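Local atomic coordinates of HpcE (Thermus thermophilus, PDB entry 1WZO), a protein that probably isomerises 2-hydroxyhepta-2,4-diene-1,7-dioate in the bacterial breakdown of homoprotocatechuate, as a member of the fumarylacetoacetate hydrolase family. Residues D168-R180 with I219-E233. Residues are numbered along the deposited sequence; the frame is centred on the assembly and turned at random.
Sequences DLWLRAYVNGELR and ISQVRPGDVMRLEIE
Gln221 O is gripped end-on by Arg180, whose NH1 (3.1 Å) and NH2 (3.3 Å) both lie with it in the guanidinium plane. NH1 also reaches Ile219 O, from above that carbonyl's plane, while Val175 CG2 covers a face of the guanidinium. At the type I' turn of Val175 to Glu178, Asn176 uses its whole amide: OD1 accepts from Val227 N, and ND2 meets Asp226 OD1 at 2.8 Å from above the carboxylate plane. Strand 227-232, at the centre of a five-stranded sheet of the FAH-type domain, pairs antiparallel with strand 170-175. Leu171, Ala173, Leu230 and Ile232 share one face, where Leu230 and Ile232 reach Ile125 of strand 120-131. On the other, Arg229 NH2 sits over the centre of the Tyr174 ring, a cation-pi contact; the bend at chi3 (70°) turns the guanidinium onto it, and Arg229 NE makes a salt bridge with Glu231 OE2 (2.9 Å), though its hydrogen bond is weak. Trp170 lies between Arg172 on one ring face and Glu233 on the other, with Glu233 CB 3.5 Å from the centroid of the five-membered ring. With an alanine here, the Glu233 chain would probably lose the ring it packs on, and the Arg172 guanidinium would be freer to turn. Glu233 OE1 accepts from Trp170 N through its anti lone pair (3.0 Å).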
# COMPACT_ATOMS: atom_id res chain seq x y z
N ASP B 168 -11.81 26.23 -18.49
CA ASP B 168 -11.47 26.89 -19.75
C ASP B 168 -10.48 26.05 -20.57
O ASP B 168 -9.36 26.48 -20.86
CB ASP B 168 -10.89 28.28 -19.45
CG ASP B 168 -10.70 29.13 -20.69
OD1 ASP B 168 -11.66 29.24 -21.48
OD2 ASP B 168 -9.61 29.70 -20.85
N LEU B 169 -10.90 24.84 -20.93
CA LEU B 169 -10.06 23.92 -21.70
C LEU B 169 -10.88 23.24 -22.80
O LEU B 169 -12.03 22.87 -22.58
CB LEU B 169 -9.48 22.83 -20.78
CG LEU B 169 -8.65 23.22 -19.56
CD1 LEU B 169 -8.35 21.98 -18.73
CD2 LEU B 169 -7.35 23.88 -20.00
N TRP B 170 -10.30 23.09 -23.99
CA TRP B 170 -11.02 22.41 -25.05
C TRP B 170 -10.83 20.91 -24.93
O TRP B 170 -9.82 20.45 -24.39
CB TRP B 170 -10.59 22.88 -26.45
CG TRP B 170 -9.10 22.86 -26.76
CD1 TRP B 170 -8.28 23.94 -26.88
CD2 TRP B 170 -8.29 21.71 -27.05
NE1 TRP B 170 -7.01 23.54 -27.23
CE2 TRP B 170 -6.99 22.18 -27.35
CE3 TRP B 170 -8.54 20.33 -27.10
CZ2 TRP B 170 -5.94 21.32 -27.69
CZ3 TRP B 170 -7.49 19.47 -27.44
CH2 TRP B 170 -6.21 19.97 -27.72
N LEU B 171 -11.82 20.16 -25.41
CA LEU B 171 -11.80 18.70 -25.37
C LEU B 171 -11.92 18.17 -26.79
O LEU B 171 -12.73 18.65 -27.57
CB LEU B 171 -12.98 18.16 -24.56
CG LEU B 171 -13.18 18.69 -23.14
CD1 LEU B 171 -14.56 18.29 -22.65
CD2 LEU B 171 -12.10 18.14 -22.24
N ARG B 172 -11.11 17.17 -27.12
CA ARG B 172 -11.16 16.57 -28.45
C ARG B 172 -10.96 15.07 -28.39
O ARG B 172 -10.23 14.56 -27.55
CB ARG B 172 -10.11 17.20 -29.36
CG ARG B 172 -10.41 18.63 -29.71
CD ARG B 172 -9.24 19.31 -30.39
NE ARG B 172 -9.50 20.73 -30.58
CZ ARG B 172 -8.57 21.63 -30.85
NH1 ARG B 172 -7.30 21.27 -30.96
NH2 ARG B 172 -8.91 22.91 -30.99
N ALA B 173 -11.63 14.37 -29.30
CA ALA B 173 -11.51 12.92 -29.39
C ALA B 173 -11.40 12.51 -30.85
O ALA B 173 -12.17 12.98 -31.69
CB ALA B 173 -12.71 12.25 -28.74
N TYR B 174 -10.45 11.63 -31.13
CA TYR B 174 -10.24 11.13 -32.47
C TYR B 174 -10.36 9.61 -32.47
O TYR B 174 -9.96 8.95 -31.51
CB TYR B 174 -8.84 11.48 -32.97
CG TYR B 174 -8.48 12.95 -32.96
CD1 TYR B 174 -8.21 13.61 -31.77
CD2 TYR B 174 -8.37 13.66 -34.15
CE1 TYR B 174 -7.82 14.96 -31.76
CE2 TYR B 174 -7.99 15.01 -34.16
CZ TYR B 174 -7.72 15.65 -32.96
OH TYR B 174 -7.33 16.97 -32.97
N VAL B 175 -10.93 9.06 -33.54
CA VAL B 175 -11.05 7.62 -33.68
C VAL B 175 -10.37 7.28 -35.00
O VAL B 175 -10.80 7.72 -36.07
CB VAL B 175 -12.53 7.15 -33.73
CG1 VAL B 175 -12.58 5.65 -33.99
CG2 VAL B 175 -13.22 7.46 -32.42
N ASN B 176 -9.27 6.53 -34.92
CA ASN B 176 -8.51 6.14 -36.10
C ASN B 176 -7.98 7.38 -36.83
O ASN B 176 -8.03 7.45 -38.06
CB ASN B 176 -9.36 5.30 -37.04
CG ASN B 176 -9.89 4.04 -36.39
OD1 ASN B 176 -9.15 3.35 -35.68
ND2 ASN B 176 -11.15 3.72 -36.63
N GLY B 177 -7.49 8.34 -36.07
CA GLY B 177 -6.94 9.55 -36.65
C GLY B 177 -7.95 10.59 -37.12
O GLY B 177 -7.57 11.70 -37.49
N GLU B 178 -9.23 10.25 -37.10
CA GLU B 178 -10.25 11.20 -37.53
C GLU B 178 -10.98 11.87 -36.37
O GLU B 178 -11.47 11.20 -35.46
CB GLU B 178 -11.27 10.50 -38.44
CG GLU B 178 -12.33 11.45 -39.00
CD GLU B 178 -13.08 10.86 -40.18
OE1 GLU B 178 -14.05 11.50 -40.65
OE2 GLU B 178 -12.69 9.77 -40.66
N LEU B 179 -11.04 13.19 -36.41
CA LEU B 179 -11.70 13.97 -35.37
C LEU B 179 -13.17 13.59 -35.28
O LEU B 179 -13.92 13.72 -36.25
CB LEU B 179 -11.57 15.47 -35.67
CG LEU B 179 -12.18 16.43 -34.64
CD1 LEU B 179 -11.47 16.28 -33.31
CD2 LEU B 179 -12.06 17.85 -35.16
N ARG B 180 -13.58 13.11 -34.11
CA ARG B 180 -14.95 12.70 -33.89
C ARG B 180 -15.76 13.73 -33.12
O ARG B 180 -16.96 13.88 -33.34
CB ARG B 180 -14.99 11.39 -33.09
CG ARG B 180 -14.69 10.13 -33.88
CD ARG B 180 -15.79 9.81 -34.87
NE ARG B 180 -15.75 8.40 -35.25
CZ ARG B 180 -16.21 7.40 -34.50
NH1 ARG B 180 -16.76 7.66 -33.31
NH2 ARG B 180 -16.11 6.15 -34.92
N ILE B 219 -20.66 11.92 -31.38
CA ILE B 219 -20.59 10.68 -32.15
C ILE B 219 -19.42 9.91 -31.55
O ILE B 219 -18.30 9.94 -32.06
CB ILE B 219 -20.32 10.98 -33.64
CG1 ILE B 219 -21.35 12.01 -34.15
CG2 ILE B 219 -20.41 9.70 -34.47
CD1 ILE B 219 -22.79 11.56 -33.99
N SER B 220 -19.71 9.19 -30.47
CA SER B 220 -18.68 8.47 -29.73
C SER B 220 -18.65 6.94 -29.77
O SER B 220 -17.95 6.32 -28.96
CB SER B 220 -18.74 8.92 -28.27
OG SER B 220 -20.06 8.79 -27.78
N GLN B 221 -19.39 6.33 -30.68
CA GLN B 221 -19.39 4.87 -30.74
C GLN B 221 -18.08 4.33 -31.31
O GLN B 221 -17.55 4.86 -32.29
CB GLN B 221 -20.58 4.37 -31.57
CG GLN B 221 -20.55 2.87 -31.82
CD GLN B 221 -21.90 2.32 -32.26
OE1 GLN B 221 -22.69 3.02 -32.90
NE2 GLN B 221 -22.17 1.07 -31.92
N VAL B 222 -17.56 3.29 -30.67
CA VAL B 222 -16.31 2.69 -31.11
C VAL B 222 -16.46 1.19 -31.30
O VAL B 222 -17.37 0.57 -30.76
CB VAL B 222 -15.19 2.97 -30.09
CG1 VAL B 222 -14.86 4.46 -30.08
CG2 VAL B 222 -15.62 2.52 -28.70
N ARG B 223 -15.56 0.60 -32.09
CA ARG B 223 -15.62 -0.82 -32.37
C ARG B 223 -14.24 -1.48 -32.31
O ARG B 223 -13.21 -0.80 -32.30
CB ARG B 223 -16.23 -1.04 -33.75
CG ARG B 223 -17.60 -0.39 -33.91
CD ARG B 223 -18.14 -0.59 -35.32
NE ARG B 223 -19.46 0.01 -35.49
CZ ARG B 223 -19.70 1.31 -35.42
NH1 ARG B 223 -18.72 2.17 -35.19
NH2 ARG B 223 -20.94 1.76 -35.59
N PRO B 224 -14.20 -2.82 -32.26
CA PRO B 224 -12.92 -3.53 -32.20
C PRO B 224 -12.02 -3.07 -33.35
O PRO B 224 -12.48 -2.94 -34.48
CB PRO B 224 -13.34 -4.99 -32.35
CG PRO B 224 -14.67 -5.02 -31.67
CD PRO B 224 -15.33 -3.77 -32.20
N GLY B 225 -10.75 -2.83 -33.05
CA GLY B 225 -9.83 -2.39 -34.08
C GLY B 225 -9.60 -0.89 -34.10
O GLY B 225 -8.57 -0.42 -34.59
N ASP B 226 -10.55 -0.12 -33.57
CA ASP B 226 -10.40 1.33 -33.55
C ASP B 226 -9.30 1.76 -32.60
O ASP B 226 -9.01 1.09 -31.61
CB ASP B 226 -11.70 2.02 -33.11
CG ASP B 226 -12.80 1.90 -34.14
OD1 ASP B 226 -12.48 1.64 -35.32
OD2 ASP B 226 -13.98 2.07 -33.76
N VAL B 227 -8.68 2.90 -32.91
CA VAL B 227 -7.63 3.47 -32.08
C VAL B 227 -8.17 4.80 -31.58
O VAL B 227 -8.38 5.73 -32.36
CB VAL B 227 -6.32 3.70 -32.88
CG1 VAL B 227 -5.28 4.36 -32.00
CG2 VAL B 227 -5.80 2.36 -33.40
N MET B 228 -8.41 4.89 -30.28
CA MET B 228 -8.95 6.11 -29.70
C MET B 228 -7.84 7.02 -29.21
O MET B 228 -6.92 6.59 -28.51
CB MET B 228 -9.88 5.76 -28.53
CG MET B 228 -11.04 4.85 -28.91
SD MET B 228 -11.99 4.31 -27.47
CE MET B 228 -10.76 3.29 -26.66
N ARG B 229 -7.92 8.30 -29.59
CA ARG B 229 -6.94 9.28 -29.16
C ARG B 229 -7.70 10.48 -28.61
O ARG B 229 -8.34 11.22 -29.35
CB ARG B 229 -6.04 9.73 -30.31
CG ARG B 229 -4.86 10.57 -29.84
CD ARG B 229 -4.03 11.05 -31.01
NE ARG B 229 -4.73 12.06 -31.80
CZ ARG B 229 -4.69 12.15 -33.12
NH1 ARG B 229 -3.97 11.28 -33.82
NH2 ARG B 229 -5.35 13.12 -33.75
N LEU B 230 -7.64 10.64 -27.29
CA LEU B 230 -8.31 11.74 -26.63
C LEU B 230 -7.31 12.82 -26.27
O LEU B 230 -6.20 12.53 -25.83
CB LEU B 230 -9.02 11.23 -25.36
CG LEU B 230 -10.40 10.59 -25.56
CD1 LEU B 230 -10.36 9.54 -26.65
CD2 LEU B 230 -10.86 9.99 -24.23
N GLU B 231 -7.71 14.07 -26.47
CA GLU B 231 -6.84 15.20 -26.18
C GLU B 231 -7.58 16.29 -25.42
O GLU B 231 -8.76 16.54 -25.66
CB GLU B 231 -6.27 15.77 -27.48
CG GLU B 231 -5.26 14.87 -28.18
CD GLU B 231 -4.80 15.44 -29.52
OE1 GLU B 231 -4.58 16.66 -29.61
OE2 GLU B 231 -4.64 14.65 -30.48
N ILE B 232 -6.88 16.92 -24.49
CA ILE B 232 -7.44 18.01 -23.72
C ILE B 232 -6.36 19.09 -23.68
O ILE B 232 -5.18 18.79 -23.47
CB ILE B 232 -7.79 17.61 -22.27
CG1 ILE B 232 -8.87 16.52 -22.28
CG2 ILE B 232 -8.29 18.83 -21.51
CD1 ILE B 232 -9.40 16.17 -20.88
N GLU B 233 -6.79 20.32 -23.90
CA GLU B 233 -5.89 21.47 -23.92
C GLU B 233 -4.81 21.42 -22.84
O GLU B 233 -5.11 21.47 -21.65
CB GLU B 233 -6.71 22.75 -23.78
CG GLU B 233 -5.95 24.03 -24.17
CD GLU B 233 -6.82 25.26 -24.08
OE1 GLU B 233 -8.07 25.12 -24.01
OE2 GLU B 233 -6.27 26.38 -24.08
O HOH W 1 -7.40 28.02 -22.37
O HOH W 2 -5.94 18.83 -31.27
O HOH W 3 -4.06 16.35 -33.09
O HOH W 4 -7.14 8.18 -33.27
O HOH W 5 -19.29 14.46 -31.65
O HOH W 6 -16.10 3.31 -35.18